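Nitroreductase-like family protein (Bacillus cereus, PDB 2I7H) belongs to the nitroreductase-like family of flavoproteins and binds flavin mononucleotide (FMN) in an assembly of two subunits. Local coordinates at residues 31-36 with 130-135; 52-57 with 94-99; 61-66 with 88-93; 118-123 with 158-163. All coordinates share one frame; numbering follows the deposited sequence. Where two conformers were deposited one is given.

Interaction 1 of 4, residues 31-36 with 130-135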
# COMPACT_ATOMS: atom_id res chain seq x y z
N ASP A 31 21.55 -4.11 -9.65
CA ASP A 31 21.45 -5.33 -8.85
C ASP A 31 20.88 -5.03 -7.47
O ASP A 31 20.23 -5.88 -6.87
CB ASP A 31 22.83 -5.98 -8.70
CG ASP A 31 23.21 -6.83 -9.91
OD1 ASP A 31 22.44 -6.87 -10.90
OD2 ASP A 31 24.29 -7.47 -9.87
N LEU A 32 21.13 -3.82 -6.99
CA LEU A 32 20.51 -3.34 -5.77
C LEU A 32 19.00 -3.11 -5.93
O LEU A 32 18.21 -3.48 -5.06
CB LEU A 32 21.20 -2.05 -5.32
CG LEU A 32 20.62 -1.34 -4.12
CD1 LEU A 32 20.69 -2.21 -2.89
CD2 LEU A 32 21.36 -0.04 -3.90
N LEU A 33 18.60 -2.51 -7.05
CA LEU A 33 17.19 -2.25 -7.30
C LEU A 33 16.45 -3.56 -7.45
O LEU A 33 15.30 -3.68 -7.01
CB LEU A 33 16.99 -1.39 -8.55
CG LEU A 33 17.56 0.03 -8.50
CD1 LEU A 33 17.47 0.65 -9.84
CD2 LEU A 33 16.79 0.87 -7.49
N ILE A 34 17.10 -4.54 -8.06
CA ILE A 34 16.49 -5.85 -8.26
C ILE A 34 16.39 -6.56 -6.91
O ILE A 34 15.41 -7.25 -6.64
CB ILE A 34 17.31 -6.69 -9.28
CG1 ILE A 34 17.10 -6.15 -10.70
CG2 ILE A 34 16.97 -8.20 -9.19
CD1 ILE A 34 18.21 -6.58 -11.65
N GLU A 35 17.40 -6.38 -6.08
CA GLU A 35 17.41 -6.95 -4.74
C GLU A 35 16.23 -6.40 -3.92
O GLU A 35 15.44 -7.16 -3.38
CB GLU A 35 18.77 -6.73 -4.04
CG GLU A 35 18.77 -7.16 -2.59
CD GLU A 35 20.14 -7.12 -1.92
OE1 GLU A 35 20.19 -7.35 -0.69
OE2 GLU A 35 21.19 -6.91 -2.60
N LEU A 36 16.12 -5.08 -3.88
CA LEU A 36 15.02 -4.37 -3.19
C LEU A 36 13.62 -4.74 -3.68
O LEU A 36 12.71 -4.95 -2.86
CB LEU A 36 15.24 -2.84 -3.27
CG LEU A 36 16.55 -2.38 -2.60
CD1 LEU A 36 16.70 -0.91 -2.63
CD2 LEU A 36 16.61 -2.87 -1.19
N ARG A 130 18.47 1.59 2.75
CA ARG A 130 19.80 1.61 2.09
C ARG A 130 20.26 3.00 1.68
O ARG A 130 21.24 3.10 0.98
CB ARG A 130 19.79 0.79 0.80
CG ARG A 130 19.12 -0.53 0.89
CD ARG A 130 19.91 -1.44 1.78
NE ARG A 130 19.43 -2.79 1.64
CZ ARG A 130 20.07 -3.74 0.96
NH1 ARG A 130 21.25 -3.47 0.36
NH2 ARG A 130 19.51 -4.96 0.91
N GLY A 131 19.53 4.05 2.08
CA GLY A 131 19.88 5.42 1.68
C GLY A 131 19.38 5.90 0.33
O GLY A 131 19.73 7.01 -0.12
N LEU A 132 18.59 5.08 -0.36
CA LEU A 132 17.94 5.51 -1.60
C LEU A 132 16.64 6.28 -1.35
O LEU A 132 15.77 5.85 -0.59
CB LEU A 132 17.64 4.33 -2.51
CG LEU A 132 18.70 3.76 -3.42
CD1 LEU A 132 18.18 2.45 -3.99
CD2 LEU A 132 18.98 4.72 -4.53
N GLY A 133 16.54 7.45 -1.97
CA GLY A 133 15.31 8.21 -1.94
C GLY A 133 14.50 7.89 -3.17
O GLY A 133 15.03 7.40 -4.18
N CYS A 134 13.20 8.14 -3.08
CA CYS A 134 12.37 8.07 -4.25
C CYS A 134 11.05 8.81 -4.11
O CYS A 134 10.63 9.11 -3.01
CB CYS A 134 12.15 6.63 -4.69
SG CYS A 134 11.45 5.59 -3.48
N VAL A 135 10.46 9.15 -5.25
CA VAL A 135 9.08 9.61 -5.33
C VAL A 135 8.24 8.69 -6.19
O VAL A 135 8.68 8.24 -7.25
CB VAL A 135 8.88 10.98 -5.96
CG1 VAL A 135 8.37 11.96 -4.96
CG2 VAL A 135 10.08 11.43 -6.75

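Interaction 2 of 4, residues 52-57 with 94-99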
# COMPACT_ATOMS: atom_id res chain seq x y z
N TRP A 52 1.79 -7.38 -9.57
CA TRP A 52 2.73 -6.30 -9.91
C TRP A 52 3.66 -6.70 -11.07
O TRP A 52 4.05 -7.86 -11.19
CB TRP A 52 3.53 -5.90 -8.67
CG TRP A 52 4.00 -7.09 -7.90
CD1 TRP A 52 5.03 -7.97 -8.25
CD2 TRP A 52 3.46 -7.60 -6.66
NE1 TRP A 52 5.16 -8.95 -7.31
CE2 TRP A 52 4.21 -8.77 -6.33
CE3 TRP A 52 2.43 -7.19 -5.81
CZ2 TRP A 52 3.96 -9.53 -5.18
CZ3 TRP A 52 2.17 -7.95 -4.64
CH2 TRP A 52 2.94 -9.11 -4.35
N ASN A 53 4.00 -5.72 -11.91
CA ASN A 53 4.98 -5.88 -13.00
C ASN A 53 5.72 -4.57 -13.07
O ASN A 53 5.21 -3.57 -12.60
CB ASN A 53 4.29 -6.06 -14.35
CG ASN A 53 3.47 -7.31 -14.43
OD1 ASN A 53 3.92 -8.31 -14.97
ND2 ASN A 53 2.25 -7.26 -13.92
N CYS A 54 6.91 -4.58 -13.67
CA CYS A 54 7.78 -3.39 -13.70
C CYS A 54 8.48 -3.17 -15.02
O CYS A 54 8.79 -4.13 -15.74
CB CYS A 54 8.84 -3.49 -12.60
SG CYS A 54 8.14 -3.60 -10.92
N LYS A 55 8.73 -1.90 -15.35
CA LYS A 55 9.75 -1.54 -16.35
C LYS A 55 10.76 -0.67 -15.62
O LYS A 55 10.39 0.29 -14.95
CB LYS A 55 9.15 -0.80 -17.55
CG LYS A 55 7.75 -1.23 -17.89
CD LYS A 55 7.45 -1.24 -19.35
CE LYS A 55 7.60 -2.66 -19.85
NZ LYS A 55 6.82 -2.94 -21.05
N LEU A 56 12.03 -1.05 -15.69
CA LEU A 56 13.08 -0.24 -15.09
C LEU A 56 13.86 0.45 -16.19
O LEU A 56 14.40 -0.21 -17.06
CB LEU A 56 14.03 -1.12 -14.24
CG LEU A 56 15.36 -0.51 -13.76
CD1 LEU A 56 15.22 0.53 -12.66
CD2 LEU A 56 16.34 -1.60 -13.30
N TYR A 57 13.88 1.78 -16.15
CA TYR A 57 14.65 2.58 -17.09
C TYR A 57 15.86 3.13 -16.37
O TYR A 57 15.72 3.77 -15.32
CB TYR A 57 13.81 3.72 -17.70
CG TYR A 57 12.60 3.23 -18.48
CD1 TYR A 57 11.44 2.80 -17.83
CD2 TYR A 57 12.61 3.21 -19.87
CE1 TYR A 57 10.33 2.35 -18.52
CE2 TYR A 57 11.52 2.76 -20.58
CZ TYR A 57 10.38 2.32 -19.89
OH TYR A 57 9.29 1.86 -20.57
N ALA A 94 17.19 6.37 -11.91
CA ALA A 94 16.34 5.27 -12.34
C ALA A 94 14.90 5.71 -12.26
O ALA A 94 14.54 6.53 -11.40
CB ALA A 94 16.58 4.00 -11.48
N GLN A 95 14.09 5.22 -13.20
CA GLN A 95 12.63 5.24 -13.10
C GLN A 95 12.13 3.81 -13.14
O GLN A 95 12.63 2.99 -13.92
CB GLN A 95 11.99 6.01 -14.25
CG GLN A 95 12.06 7.51 -14.13
CD GLN A 95 13.28 8.11 -14.80
OE1 GLN A 95 13.82 7.55 -15.77
NE2 GLN A 95 13.71 9.28 -14.30
N ILE A 96 11.14 3.53 -12.30
CA ILE A 96 10.43 2.25 -12.31
C ILE A 96 8.93 2.45 -12.55
O ILE A 96 8.22 2.99 -11.70
CB ILE A 96 10.71 1.41 -11.05
CG1 ILE A 96 12.22 1.14 -10.95
CG2 ILE A 96 10.00 0.06 -11.15
CD1 ILE A 96 12.63 0.33 -9.77
N VAL A 97 8.46 2.05 -13.73
CA VAL A 97 7.04 2.08 -14.03
C VAL A 97 6.45 0.79 -13.43
O VAL A 97 6.89 -0.31 -13.74
CB VAL A 97 6.76 2.20 -15.56
CG1 VAL A 97 5.30 2.33 -15.81
CG2 VAL A 97 7.51 3.38 -16.21
N VAL A 98 5.50 0.94 -12.51
CA VAL A 98 4.87 -0.22 -11.86
C VAL A 98 3.46 -0.33 -12.44
O VAL A 98 2.67 0.63 -12.40
CB VAL A 98 4.77 -0.06 -10.33
CG1 VAL A 98 4.04 -1.25 -9.72
CG2 VAL A 98 6.20 0.15 -9.67
N TYR A 99 3.16 -1.50 -13.00
CA TYR A 99 1.89 -1.68 -13.65
C TYR A 99 1.30 -3.06 -13.34
O TYR A 99 1.97 -3.93 -12.78
CB TYR A 99 2.00 -1.41 -15.18
CG TYR A 99 2.79 -2.42 -15.91
CD1 TYR A 99 4.19 -2.31 -16.01
CD2 TYR A 99 2.16 -3.51 -16.50
CE1 TYR A 99 4.92 -3.25 -16.68
CE2 TYR A 99 2.89 -4.47 -17.18
CZ TYR A 99 4.27 -4.34 -17.25
OH TYR A 99 4.99 -5.30 -17.92

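Interaction 3 of 4, residues 61-66 with 88-93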
# COMPACT_ATOMS: atom_id res chain seq x y z
N GLY A 61 18.65 4.21 -21.43
CA GLY A 61 17.24 3.82 -21.55
C GLY A 61 16.24 4.87 -21.08
O GLY A 61 15.12 4.93 -21.58
N ARG A 62 16.66 5.70 -20.13
CA ARG A 62 15.79 6.74 -19.59
C ARG A 62 15.29 7.71 -20.67
O ARG A 62 14.25 8.33 -20.51
CB ARG A 62 16.50 7.51 -18.48
CG ARG A 62 16.71 6.72 -17.23
CD ARG A 62 17.67 7.44 -16.33
NE ARG A 62 18.94 7.70 -17.01
CZ ARG A 62 19.83 8.61 -16.62
NH1 ARG A 62 20.96 8.74 -17.31
NH2 ARG A 62 19.61 9.38 -15.55
N LYS A 63 16.04 7.83 -21.76
CA LYS A 63 15.65 8.70 -22.86
C LYS A 63 14.47 8.11 -23.61
O LYS A 63 13.71 8.84 -24.23
CB LYS A 63 16.81 8.93 -23.83
CG LYS A 63 17.86 9.90 -23.34
CD LYS A 63 18.94 10.10 -24.43
CE LYS A 63 20.30 10.50 -23.83
NZ LYS A 63 21.42 10.51 -24.86
N LYS A 64 14.34 6.79 -23.55
CA LYS A 64 13.22 6.12 -24.20
C LYS A 64 11.91 6.46 -23.49
O LYS A 64 10.90 6.70 -24.14
CB LYS A 64 13.41 4.60 -24.23
CG LYS A 64 14.47 4.16 -25.16
CD LYS A 64 13.95 3.04 -26.03
CE LYS A 64 15.05 2.52 -26.93
NZ LYS A 64 15.87 1.61 -26.11
N LEU A 65 11.97 6.47 -22.16
CA LEU A 65 10.86 6.87 -21.32
C LEU A 65 10.53 8.31 -21.59
O LEU A 65 9.36 8.65 -21.77
CB LEU A 65 11.24 6.74 -19.84
CG LEU A 65 10.18 6.32 -18.82
CD1 LEU A 65 10.39 7.02 -17.49
CD2 LEU A 65 8.79 6.52 -19.29
N VAL A 66 11.55 9.16 -21.61
CA VAL A 66 11.37 10.57 -21.90
C VAL A 66 10.65 10.77 -23.23
O VAL A 66 9.70 11.55 -23.31
CB VAL A 66 12.68 11.37 -21.86
CG1 VAL A 66 12.49 12.74 -22.48
CG2 VAL A 66 13.14 11.52 -20.44
N ARG A 88 14.92 16.71 -15.91
CA ARG A 88 14.65 16.07 -14.63
C ARG A 88 14.81 14.54 -14.67
O ARG A 88 15.44 13.95 -13.80
CB ARG A 88 13.26 16.41 -14.14
CG ARG A 88 13.19 16.55 -12.66
CD ARG A 88 12.06 15.76 -12.03
NE ARG A 88 10.74 16.07 -12.56
CZ ARG A 88 9.84 15.15 -12.91
NH1 ARG A 88 10.10 13.86 -12.82
NH2 ARG A 88 8.66 15.53 -13.37
N PHE A 89 14.22 13.92 -15.68
CA PHE A 89 14.26 12.47 -15.82
C PHE A 89 15.69 12.00 -16.06
O PHE A 89 16.07 10.87 -15.75
CB PHE A 89 13.39 12.05 -17.02
CG PHE A 89 11.96 11.81 -16.70
CD1 PHE A 89 11.17 12.81 -16.15
CD2 PHE A 89 11.36 10.59 -17.02
CE1 PHE A 89 9.83 12.59 -15.87
CE2 PHE A 89 10.01 10.38 -16.76
CZ PHE A 89 9.24 11.39 -16.18
N LEU A 90 16.48 12.88 -16.67
CA LEU A 90 17.82 12.53 -17.09
C LEU A 90 18.86 12.81 -16.00
O LEU A 90 20.03 12.40 -16.13
CB LEU A 90 18.13 13.23 -18.41
CG LEU A 90 17.89 12.40 -19.68
CD1 LEU A 90 16.83 11.36 -19.58
CD2 LEU A 90 17.63 13.26 -20.89
N SER A 91 18.44 13.50 -14.94
CA SER A 91 19.25 13.66 -13.73
C SER A 91 18.63 12.90 -12.57
O SER A 91 18.83 13.24 -11.39
CB SER A 91 19.48 15.14 -13.37
OG SER A 91 18.28 15.88 -13.50
N THR A 92 17.86 11.87 -12.93
CA THR A 92 17.28 10.93 -11.99
C THR A 92 17.83 9.57 -12.40
O THR A 92 17.61 9.15 -13.53
CB THR A 92 15.74 10.93 -12.07
OG1 THR A 92 15.26 12.24 -11.74
CG2 THR A 92 15.11 9.90 -11.12
N PRO A 93 18.62 8.94 -11.52
CA PRO A 93 19.28 7.67 -11.86
C PRO A 93 18.41 6.53 -12.42
O PRO A 93 18.86 5.78 -13.28
CB PRO A 93 19.96 7.24 -10.53
CG PRO A 93 20.20 8.49 -9.83
CD PRO A 93 19.01 9.40 -10.17

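Interaction 4 of 4, residues 118-123 with 158-163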
# COMPACT_ATOMS: atom_id res chain seq x y z
N ALA A 118 0.87 -1.93 -1.86
CA ALA A 118 1.60 -2.50 -0.75
C ALA A 118 3.06 -2.83 -1.17
O ALA A 118 3.99 -2.56 -0.42
CB ALA A 118 0.85 -3.79 -0.13
N PHE A 119 3.22 -3.44 -2.35
CA PHE A 119 4.53 -3.71 -2.97
C PHE A 119 5.35 -2.43 -3.14
O PHE A 119 6.54 -2.41 -2.80
CB PHE A 119 4.29 -4.44 -4.30
CG PHE A 119 5.47 -4.49 -5.23
CD1 PHE A 119 6.45 -5.47 -5.08
CD2 PHE A 119 5.54 -3.63 -6.33
CE1 PHE A 119 7.50 -5.51 -5.93
CE2 PHE A 119 6.58 -3.66 -7.18
CZ PHE A 119 7.58 -4.60 -7.00
N MSE A 120 4.72 -1.35 -3.60
CA MSE A 120 5.43 -0.08 -3.83
C MSE A 120 5.85 0.60 -2.55
O MSE A 120 6.96 1.14 -2.47
CB MSE A 120 4.61 0.90 -4.69
CG MSE A 120 4.48 0.44 -6.12
SE MSE A 120 3.36 1.57 -7.28
CE MSE A 120 4.53 3.06 -7.49
N GLN A 121 4.97 0.57 -1.56
CA GLN A 121 5.28 1.07 -0.25
C GLN A 121 6.40 0.26 0.43
O GLN A 121 7.32 0.85 0.98
CB GLN A 121 4.03 1.13 0.64
CG GLN A 121 4.32 1.49 2.10
CD GLN A 121 4.86 2.89 2.31
OE1 GLN A 121 5.07 3.31 3.45
NE2 GLN A 121 5.10 3.62 1.23
N ASN A 122 6.32 -1.07 0.34
CA ASN A 122 7.42 -1.94 0.77
C ASN A 122 8.72 -1.48 0.15
O ASN A 122 9.72 -1.32 0.84
CB ASN A 122 7.21 -3.36 0.28
CG ASN A 122 6.30 -4.18 1.16
OD1 ASN A 122 5.94 -3.80 2.28
ND2 ASN A 122 5.93 -5.33 0.64
N PHE A 123 8.70 -1.30 -1.17
CA PHE A 123 9.89 -0.92 -1.91
C PHE A 123 10.45 0.40 -1.40
O PHE A 123 11.66 0.53 -1.25
CB PHE A 123 9.60 -0.77 -3.41
CG PHE A 123 10.79 -0.30 -4.15
CD1 PHE A 123 11.79 -1.22 -4.56
CD2 PHE A 123 10.99 1.05 -4.37
CE1 PHE A 123 12.91 -0.76 -5.21
CE2 PHE A 123 12.12 1.51 -5.01
CZ PHE A 123 13.08 0.62 -5.43
N ARG A 158 -2.83 -1.23 -16.22
CA ARG A 158 -2.92 -0.03 -15.44
C ARG A 158 -1.57 0.32 -14.83
O ARG A 158 -0.85 -0.56 -14.35
CB ARG A 158 -3.96 -0.20 -14.32
CG ARG A 158 -3.97 0.93 -13.32
CD ARG A 158 -4.79 0.58 -12.10
NE ARG A 158 -6.24 0.55 -12.37
CZ ARG A 158 -7.08 1.57 -12.12
NH1 ARG A 158 -6.59 2.69 -11.61
NH2 ARG A 158 -8.39 1.46 -12.40
N ILE A 159 -1.24 1.60 -14.88
CA ILE A 159 -0.00 2.10 -14.31
C ILE A 159 -0.33 2.61 -12.93
O ILE A 159 -1.07 3.58 -12.77
CB ILE A 159 0.66 3.20 -15.19
CG1 ILE A 159 0.99 2.63 -16.58
CG2 ILE A 159 1.88 3.82 -14.48
CD1 ILE A 159 1.61 3.67 -17.54
N VAL A 160 0.19 1.92 -11.94
CA VAL A 160 -0.02 2.30 -10.54
C VAL A 160 0.88 3.45 -10.10
O VAL A 160 0.46 4.29 -9.31
CB VAL A 160 0.11 1.08 -9.62
CG1 VAL A 160 -0.26 1.45 -8.23
CG2 VAL A 160 -0.80 -0.04 -10.16
N GLY A 161 2.10 3.50 -10.62
CA GLY A 161 3.00 4.59 -10.29
C GLY A 161 4.27 4.53 -11.08
O GLY A 161 4.63 3.48 -11.64
N ILE A 162 4.94 5.68 -11.18
CA ILE A 162 6.31 5.72 -11.67
C ILE A 162 7.16 6.14 -10.50
O ILE A 162 6.98 7.21 -9.95
CB ILE A 162 6.51 6.65 -12.89
CG1 ILE A 162 5.51 6.26 -13.99
CG2 ILE A 162 8.01 6.61 -13.36
CD1 ILE A 162 5.71 6.94 -15.35
N LEU A 163 8.07 5.26 -10.09
CA LEU A 163 8.96 5.58 -9.00
C LEU A 163 10.25 6.18 -9.55
O LEU A 163 10.88 5.59 -10.42
CB LEU A 163 9.28 4.34 -8.17
CG LEU A 163 8.19 3.64 -7.39
CD1 LEU A 163 8.60 2.19 -7.32
CD2 LEU A 163 8.07 4.26 -5.98

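Interaction 1 of 4, residues 31-36 with 130-135
Helix 31-36 passes strand 132-135 with Leu33 nearest Leu132 and Leu36 nearest Arg130 along the backbones; the axes approach to 12.4 Å, their N-to-C directions 69° apart. This is helix-on-sheet packing in the alpha+beta fold of the nitroreductase family, made by side chains alone across the segments. Helix 106-129 is closed by a Schellman motif with Gly131, of positive phi, as its C-prime residue (Leu132 N to Ala127 O, Gly131 N to Trp128 O). Arg130 and Leu132, on either side of it in sequence, both point toward helix 31-36.

Leu32 and Leu36 point toward the strand, whereas Leu33 brings only its tip back. All three meet at Leu132 CD1, which lies 3.9 Å from Leu36 CD1, meets Leu32 CD2 tip to tip at 4.0 Å, and is 4.1 Å from CD2 of the crossing Leu33. Val28, Ala127 and Ile165 also touch Leu132, which is buried.

Nearer the surface, Arg130 bends at chi2 and runs back past Leu36 and Leu32. Leu36 CD2 lies over one guanidinium face, 4.0 Å from Arg130 NE, while Leu32 CD1 approaches Arg130 NH1 obliquely at 3.5 Å. Glu35, extended beyond CG, closes a salt bridge: Arg130 NH2 donates to Glu35 OE1 at 3.0 Å with an N-H...O angle of 159°. The oxygen lies in the guanidinium plane, but NH2 comes from above the carboxylate, the two planes standing 81° apart.

Interaction 2 of 4, residues 52-57 with 94-99
The Tyr99 ring carries Asn53 CB over one face, offset toward the rim and 3.6 Å from the ring centroid, a CH-pi contact in which the Asn53 amide lies only 20° from the ring plane. A chi1 of 69° tips the tyrosine across onto the partner strand, where Lys55 CG comes obliquely to 3.7 Å from Tyr99 CE1. Gln95 O sits at the edge of the Tyr57 ring, and Val97 CG2 approaches Tyr57 CE1 obliquely at 3.8 Å. On the other face of the sheet, Leu56 CD1 packs on Ile96 CG1 at 3.5 Å and on Ala94 CB at 3.9 Å.

These are neighbouring antiparallel strands. Asn53-Tyr99, Lys55-Val97 and Tyr57-Gln95 are hydrogen-bonded pairs, each with two backbone bonds; Cys54-Val98 and Leu56-Ile96 are non-hydrogen-bonded pairs. Gln95 NE2 is bonded to Phe89 O, whereas Gln95 OE1 is buried with no polar partner.

Strand 94-101 pairs on its other side with strand 157-167, while helix 106-129 covers Val98 and helix 62-71 lies against Tyr57 and Gln95. Strand 53-58 continues the sheet into the second subunit through a parallel ladder, reinforced by a salt bridge from Lys55 NZ to Glu185 of that subunit.

Interaction 3 of 4, residues 61-66 with 88-93
Arg62 starts its path across this contact at CB, which rests 4.0 Å from Leu90 CD1. CG leads on toward CD, which passes 3.3 Å from Thr92 O and 3.7 Å from Pro93 O, skirting the carbonyls at the end of the opposing segment. A bend at chi3 (-57°) then turns the guanidinium so that Leu90 CA lies over one of its faces. NE bonds to Gly59 O, in the turn just before the helix. At the tip, NH2 donates to Thr92 O at 2.9 Å; the oxygen lies at the edge of the guanidinium, in its plane, although NH2 itself stands above the carbonyl plane of Thr92.

The bond thereby ties Arg62, near the beginning of helix 62-71, to the loop that follows helix 75-90; these two successive helices link strands 53-58 and 94-101 in the chain. In that loop Thr92 OG1 donates back to Arg88 O at 2.7 Å; Ser91 N reaches the same oxygen from the opposite face of its plane.

Deeper between the helices, Val66 slides past Phe89 in the opposite direction, its CG2 lying 3.5 Å from Phe89 CB and 3.8 Å from Leu90 CD1. Leu65 crosses Phe89 at about a right angle and puts CD1 at the ring edge, 3.5 Å from Phe89 CE2. The same ring makes an edge-to-face contact with His164 of strand 157-167.

Interaction 4 of 4, residues 118-123 with 158-163
A classic beta bulge in strand 158-163, where Val160 and Gly161 both face Val98, forms the floor on which Met120 of helix 118-123 rests. Helix and strand run almost parallel, 8° apart in direction, with 10.0 Å between their axes at closest approach, and no hydrogen bond joins them.

Met120, present as selenomethionine, carries most of the contact. It leaves the helix extended through chi2, and SE comes 3.7 Å from Val160 CG1. A turn at chi3 (73°) then sends CE along the strand, where it lies 3.5 Å from Gly161 CA, a close approach made possible by the lack of a side chain on the glycine. CE also touches the branch point of the next inward-facing residue, at 3.7 Å from Leu163 CG. Phe123, one helical turn beyond Met120, slides past Leu163 in the opposite direction; in the conformer described, Leu163 CD1 is 4.0 Å from Phe123 CD2, oblique to the ring. All five touching residues are buried.

Val98 of strand 94-101 packs against both Met120 and Leu163, while Val160 O accepts a bond from NE1 of Trp136, a residue of the FMN pocket. Helix 30-40 covers Phe123 through Leu36 and Leu37. Gln121, pointing away from the strand, packs on Pro44 of the second subunit, and Asn122 on Leu125 of that subunit, so helix 106-129 packs on the sheet of its own chain with one side and takes part in the dimer interface with another.

Interactions 1, 2 and 4 converge on one antiparallel sheet. Interactions 2 and 4 are the closest pair, with centres 8 Å apart, and share the pairing of strands 94-101 and 157-167 (Ile96 O to Leu163 N 2.8 Å). Phe119 also stacks on Trp52. Interaction 1 joins interaction 4 through Leu36 CB and Phe123 CE1 (3.7 Å) and interaction 2 through Leu33 CD1 and Leu56 CD1 (3.6 Å). Interaction 3 lies farther out, meeting interaction 2 around Gln95. The side chains of Trp52 and Val160 are each about 7 Å from a bound FMN, whereas that of Leu132 is about 14 Å away.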